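Local coordinates for protein group 3 allergen SMIPP-S Yv6023A04 (Sarcoptes scabiei type hominis, PDB 3H7O) that belongs to the trypsin-like S1 family but is an inactivated protease paralogue of the scabies mite, so peptidase activity is not expected of it, at residues 167-178 against 206-217. The protein carries 3 engineered substitutions. Numbering follows the deposited sequence.
Sequences QVFCAQKVGVSL and GAPEVFTKVGSY. With GOL (glycerol), chain E; SO4 (sulfate ion), chain C; SO4 (sulfate ion), chain D.
With CG set between the backbone N and the carbonyl carbon, chi1 69° brings the Phe169 ring under the side chain of Phe211, so that Phe211 CB stands over one of its faces, 3.8 Å from the ring centroid, in a CH-pi contact. The rings themselves are inclined by only 17° but displaced, with centroids 5.2 Å apart, and it is Phe211 CB rather than the second ring that covers the face. Ala171 CB and Leu178 CD1 approach the Phe211 ring obliquely.

Strands 168-172 and 209-213 run antiparallel in the C-terminal beta-barrel of the chymotrypsin-like fold. Phe169 with Phe211 and Ala171 with Glu209 are hydrogen-bonded pairs, and Lys213 N to Gln167 O (2.8 Å) continues the pairing. On the face bearing Cys170 and Val210, Cys170 SG lies 3.8 Å from Val210 CG2, and its disulfide to Cys155 ties strand 168-172 to helix 152-159.

A bend at chi2 (-63°) turns the carboxylate of Glu209 toward the chain beyond the type II turn from Lys173 to Val176, where Glu209 OE2 accepts a nearly straight bond of 2.9 Å from Leu178 N, arriving from above the carboxylate plane. Its other oxygen, OE1, forms a salt bridge with Arg203. Gln172 NE2 reaches Gly206 O (2.8 Å), and one water donates to both Gln172 OE1 and Gly206 O.

The buried carboxylate of Glu209 is thus gripped by a backbone N-H and a guanidinium, which would probably stabilise its negative charge and fasten the returning 177-178 chain to the strand pair.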
loop_
_atom_site.group_PDB
_atom_site.type_symbol
_atom_site.label_atom_id
_atom_site.label_comp_id
_atom_site.label_asym_id
_atom_site.label_seq_id
_atom_site.Cartn_x
_atom_site.Cartn_y
_atom_site.Cartn_z
ATOM N N GLN A 167 7.800 -3.895 -13.459
ATOM C CA GLN A 167 7.246 -2.714 -12.813
ATOM C C GLN A 167 7.334 -2.764 -11.284
ATOM O O GLN A 167 6.410 -2.346 -10.584
ATOM C CB GLN A 167 5.803 -2.482 -13.277
ATOM C CG GLN A 167 5.670 -2.064 -14.745
ATOM C CD GLN A 167 5.797 -3.221 -15.719
ATOM O OE1 GLN A 167 5.407 -4.350 -15.419
ATOM N NE2 GLN A 167 6.339 -2.942 -16.900
ATOM N N VAL A 168 8.451 -3.273 -10.776
ATOM C CA VAL A 168 8.681 -3.339 -9.333
ATOM C C VAL A 168 10.068 -2.815 -8.956
ATOM O O VAL A 168 10.943 -2.664 -9.810
ATOM C CB VAL A 168 8.486 -4.782 -8.756
ATOM C CG1 VAL A 168 7.057 -5.292 -8.990
ATOM C CG2 VAL A 168 9.525 -5.764 -9.309
ATOM N N PHE A 169 10.244 -2.504 -7.675
ATOM C CA PHE A 169 11.569 -2.363 -7.095
ATOM C C PHE A 169 11.591 -3.086 -5.756
ATOM O O PHE A 169 10.535 -3.417 -5.191
ATOM C CB PHE A 169 12.004 -0.890 -6.956
ATOM C CG PHE A 169 11.237 -0.113 -5.920
ATOM C CD1 PHE A 169 10.083 0.583 -6.266
ATOM C CD2 PHE A 169 11.678 -0.060 -4.600
ATOM C CE1 PHE A 169 9.370 1.308 -5.308
ATOM C CE2 PHE A 169 10.970 0.663 -3.632
ATOM C CZ PHE A 169 9.822 1.348 -3.987
ATOM N N CYS A 170 12.793 -3.345 -5.261
ATOM C CA CYS A 170 12.953 -4.036 -3.991
ATOM C C CYS A 170 13.678 -3.167 -2.981
ATOM O O CYS A 170 14.499 -2.324 -3.345
ATOM C CB CYS A 170 13.698 -5.351 -4.191
ATOM S SG CYS A 170 12.858 -6.519 -5.277
ATOM N N ALA A 171 13.367 -3.384 -1.706
ATOM C CA ALA A 171 13.992 -2.650 -0.617
ATOM C C ALA A 171 14.037 -3.523 0.634
ATOM O O ALA A 171 13.213 -4.429 0.800
ATOM C CB ALA A 171 13.244 -1.347 -0.352
ATOM N N GLN A 172 15.003 -3.258 1.506
ATOM C CA GLN A 172 15.196 -4.085 2.697
ATOM C C GLN A 172 15.894 -3.328 3.820
ATOM O O GLN A 172 16.725 -2.455 3.573
ATOM C CB GLN A 172 15.992 -5.352 2.341
ATOM C CG GLN A 172 15.944 -6.460 3.394
ATOM C CD GLN A 172 16.466 -7.792 2.879
ATOM O OE1 GLN A 172 17.159 -7.854 1.866
ATOM N NE2 GLN A 172 16.133 -8.866 3.582
ATOM N N LYS A 173 15.527 -3.673 5.051
ATOM C CA LYS A 173 16.227 -3.233 6.250
ATOM C C LYS A 173 16.350 -4.438 7.183
ATOM O O LYS A 173 15.364 -5.140 7.419
ATOM C CB LYS A 173 15.462 -2.096 6.938
ATOM C CG LYS A 173 16.172 -1.514 8.155
ATOM C CD LYS A 173 15.267 -0.577 8.937
ATOM C CE LYS A 173 15.970 -0.056 10.179
ATOM N NZ LYS A 173 15.039 0.711 11.051
ATOM N N VAL A 174 17.556 -4.678 7.700
ATOM C CA VAL A 174 17.806 -5.820 8.597
ATOM C C VAL A 174 16.884 -5.807 9.824
ATOM O O VAL A 174 16.661 -4.759 10.434
ATOM C CB VAL A 174 19.306 -5.937 9.039
ATOM C CG1 VAL A 174 20.201 -6.254 7.849
ATOM C CG2 VAL A 174 19.789 -4.678 9.752
ATOM N N GLY A 175 16.329 -6.971 10.155
ATOM C CA GLY A 175 15.442 -7.113 11.310
ATOM C C GLY A 175 14.031 -6.581 11.122
ATOM O O GLY A 175 13.255 -6.528 12.076
ATOM N N VAL A 176 13.698 -6.172 9.897
ATOM C CA VAL A 176 12.360 -5.676 9.581
ATOM C C VAL A 176 11.769 -6.489 8.431
ATOM O O VAL A 176 12.416 -6.674 7.401
ATOM C CB VAL A 176 12.367 -4.159 9.212
ATOM C CG1 VAL A 176 10.981 -3.693 8.764
ATOM C CG2 VAL A 176 12.856 -3.310 10.384
ATOM N N SER A 177 10.548 -6.981 8.626
ATOM C CA SER A 177 9.791 -7.645 7.566
ATOM C C SER A 177 8.358 -7.147 7.569
ATOM O O SER A 177 7.773 -6.941 8.634
ATOM C CB SER A 177 9.782 -9.162 7.752
ATOM O OG SER A 177 11.087 -9.678 7.897
ATOM N N LEU A 178 7.797 -6.966 6.377
ATOM C CA LEU A 178 6.388 -6.610 6.236
ATOM C C LEU A 178 5.524 -7.857 6.400
ATOM O O LEU A 178 5.997 -8.982 6.203
ATOM C CB LEU A 178 6.122 -5.939 4.878
ATOM C CG LEU A 178 6.941 -4.693 4.509
ATOM C CD1 LEU A 178 6.586 -4.190 3.111
ATOM C CD2 LEU A 178 6.785 -3.575 5.526
ATOM N N GLY A 206 14.423 -14.422 4.374
ATOM C CA GLY A 206 15.429 -13.379 4.188
ATOM C C GLY A 206 15.231 -12.498 2.966
ATOM O O GLY A 206 15.983 -11.544 2.763
ATOM N N ALA A 207 14.217 -12.808 2.159
ATOM C CA ALA A 207 13.945 -12.073 0.920
ATOM C C ALA A 207 13.694 -10.583 1.161
ATOM O O ALA A 207 13.109 -10.208 2.181
ATOM C CB ALA A 207 12.758 -12.685 0.181
ATOM N N PRO A 208 14.117 -9.730 0.209
ATOM C CA PRO A 208 13.788 -8.310 0.316
ATOM C C PRO A 208 12.291 -8.094 0.127
ATOM O O PRO A 208 11.595 -8.978 -0.375
ATOM C CB PRO A 208 14.546 -7.673 -0.858
ATOM C CG PRO A 208 15.500 -8.719 -1.352
ATOM C CD PRO A 208 14.874 -10.028 -1.021
ATOM N N GLU A 209 11.805 -6.930 0.543
ATOM C CA GLU A 209 10.428 -6.540 0.279
ATOM C C GLU A 209 10.298 -6.096 -1.176
ATOM O O GLU A 209 11.241 -5.544 -1.747
ATOM C CB GLU A 209 9.985 -5.425 1.234
ATOM C CG GLU A 209 10.104 -5.771 2.728
ATOM C CD GLU A 209 9.223 -6.946 3.167
ATOM O OE1 GLU A 209 8.191 -7.221 2.514
ATOM O OE2 GLU A 209 9.556 -7.587 4.187
ATOM N N VAL A 210 9.134 -6.349 -1.770
ATOM C CA VAL A 210 8.872 -5.952 -3.152
ATOM C C VAL A 210 7.772 -4.904 -3.197
ATOM O O VAL A 210 6.778 -4.996 -2.468
ATOM C CB VAL A 210 8.502 -7.164 -4.050
ATOM C CG1 VAL A 210 8.198 -6.717 -5.497
ATOM C CG2 VAL A 210 9.633 -8.177 -4.056
ATOM N N PHE A 211 7.968 -3.910 -4.056
ATOM C CA PHE A 211 7.047 -2.791 -4.192
ATOM C C PHE A 211 6.720 -2.587 -5.652
ATOM O O PHE A 211 7.615 -2.579 -6.494
ATOM C CB PHE A 211 7.679 -1.515 -3.631
ATOM C CG PHE A 211 8.039 -1.615 -2.178
ATOM C CD1 PHE A 211 7.122 -1.255 -1.200
ATOM C CD2 PHE A 211 9.288 -2.095 -1.786
ATOM C CE1 PHE A 211 7.441 -1.365 0.157
ATOM C CE2 PHE A 211 9.619 -2.209 -0.437
ATOM C CZ PHE A 211 8.692 -1.838 0.534
ATOM N N THR A 212 5.437 -2.431 -5.951
ATOM C CA THR A 212 5.009 -2.039 -7.284
ATOM C C THR A 212 5.474 -0.605 -7.509
ATOM O O THR A 212 5.212 0.277 -6.689
ATOM C CB THR A 212 3.479 -2.140 -7.438
ATOM O OG1 THR A 212 3.076 -3.501 -7.255
ATOM C CG2 THR A 212 3.041 -1.672 -8.824
ATOM N N LYS A 213 6.178 -0.396 -8.617
ATOM C CA LYS A 213 6.749 0.895 -8.958
ATOM C C LYS A 213 5.656 1.837 -9.468
ATOM O O LYS A 213 5.134 1.660 -10.568
ATOM C CB LYS A 213 7.854 0.691 -9.999
ATOM C CG LYS A 213 8.664 1.925 -10.357
ATOM C CD LYS A 213 10.019 1.551 -10.963
ATOM C CE LYS A 213 9.902 0.530 -12.094
ATOM N NZ LYS A 213 10.966 0.721 -13.126
ATOM N N VAL A 214 5.308 2.830 -8.653
ATOM C CA VAL A 214 4.213 3.758 -8.972
ATOM C C VAL A 214 4.482 4.509 -10.287
ATOM O O VAL A 214 3.564 4.726 -11.082
ATOM C CB VAL A 214 3.906 4.729 -7.792
ATOM C CG1 VAL A 214 2.863 5.771 -8.187
ATOM C CG2 VAL A 214 3.409 3.951 -6.581
ATOM N N GLY A 215 5.743 4.862 -10.522
ATOM C CA GLY A 215 6.155 5.537 -11.760
ATOM C C GLY A 215 5.731 4.820 -13.034
ATOM O O GLY A 215 5.464 5.461 -14.051
ATOM N N SER A 216 5.660 3.490 -12.972
ATOM C CA SER A 216 5.260 2.676 -14.123
ATOM C C SER A 216 3.772 2.772 -14.455
ATOM O O SER A 216 3.365 2.450 -15.572
ATOM C CB SER A 216 5.637 1.215 -13.895
ATOM O OG SER A 216 7.029 1.081 -13.696
ATOM N N TYR A 217 2.972 3.214 -13.485
ATOM C CA TYR A 217 1.514 3.267 -13.631
ATOM C C TYR A 217 0.941 4.677 -13.524
ATOM O O TYR A 217 -0.278 4.854 -13.558
ATOM C CB TYR A 217 0.839 2.368 -12.585
ATOM C CG TYR A 217 1.248 0.915 -12.682
ATOM C CD1 TYR A 217 0.538 0.023 -13.487
ATOM C CD2 TYR A 217 2.351 0.434 -11.972
ATOM C CE1 TYR A 217 0.914 -1.309 -13.579
ATOM C CE2 TYR A 217 2.739 -0.898 -12.061
ATOM C CZ TYR A 217 2.015 -1.764 -12.864
ATOM O OH TYR A 217 2.397 -3.083 -12.953
HETATM C C1 GOL E . 13.188 -10.747 5.402
HETATM O O1 GOL E . 11.935 -11.097 4.856
HETATM C C2 GOL E . 13.212 -9.288 5.840
HETATM O O2 GOL E . 12.895 -8.436 4.753
HETATM C C3 GOL E . 14.596 -8.997 6.416
HETATM O O3 GOL E . 14.902 -7.621 6.404
HETATM S S SO4 C . 17.487 -10.114 8.351
HETATM O O1 SO4 C . 16.948 -11.212 7.553
HETATM O O2 SO4 C . 16.440 -9.577 9.216
HETATM O O3 SO4 C . 17.974 -9.061 7.463
HETATM O O4 SO4 C . 18.588 -10.607 9.175
HETATM S S SO4 D . 11.903 -13.795 7.178
HETATM O O1 SO4 D . 13.109 -13.179 7.722
HETATM O O2 SO4 D . 10.765 -12.903 7.376
HETATM O O3 SO4 D . 11.652 -15.068 7.851
HETATM O O4 SO4 D . 12.099 -14.033 5.755
HETATM O O HOH W 1 18.259 -10.184 1.443
#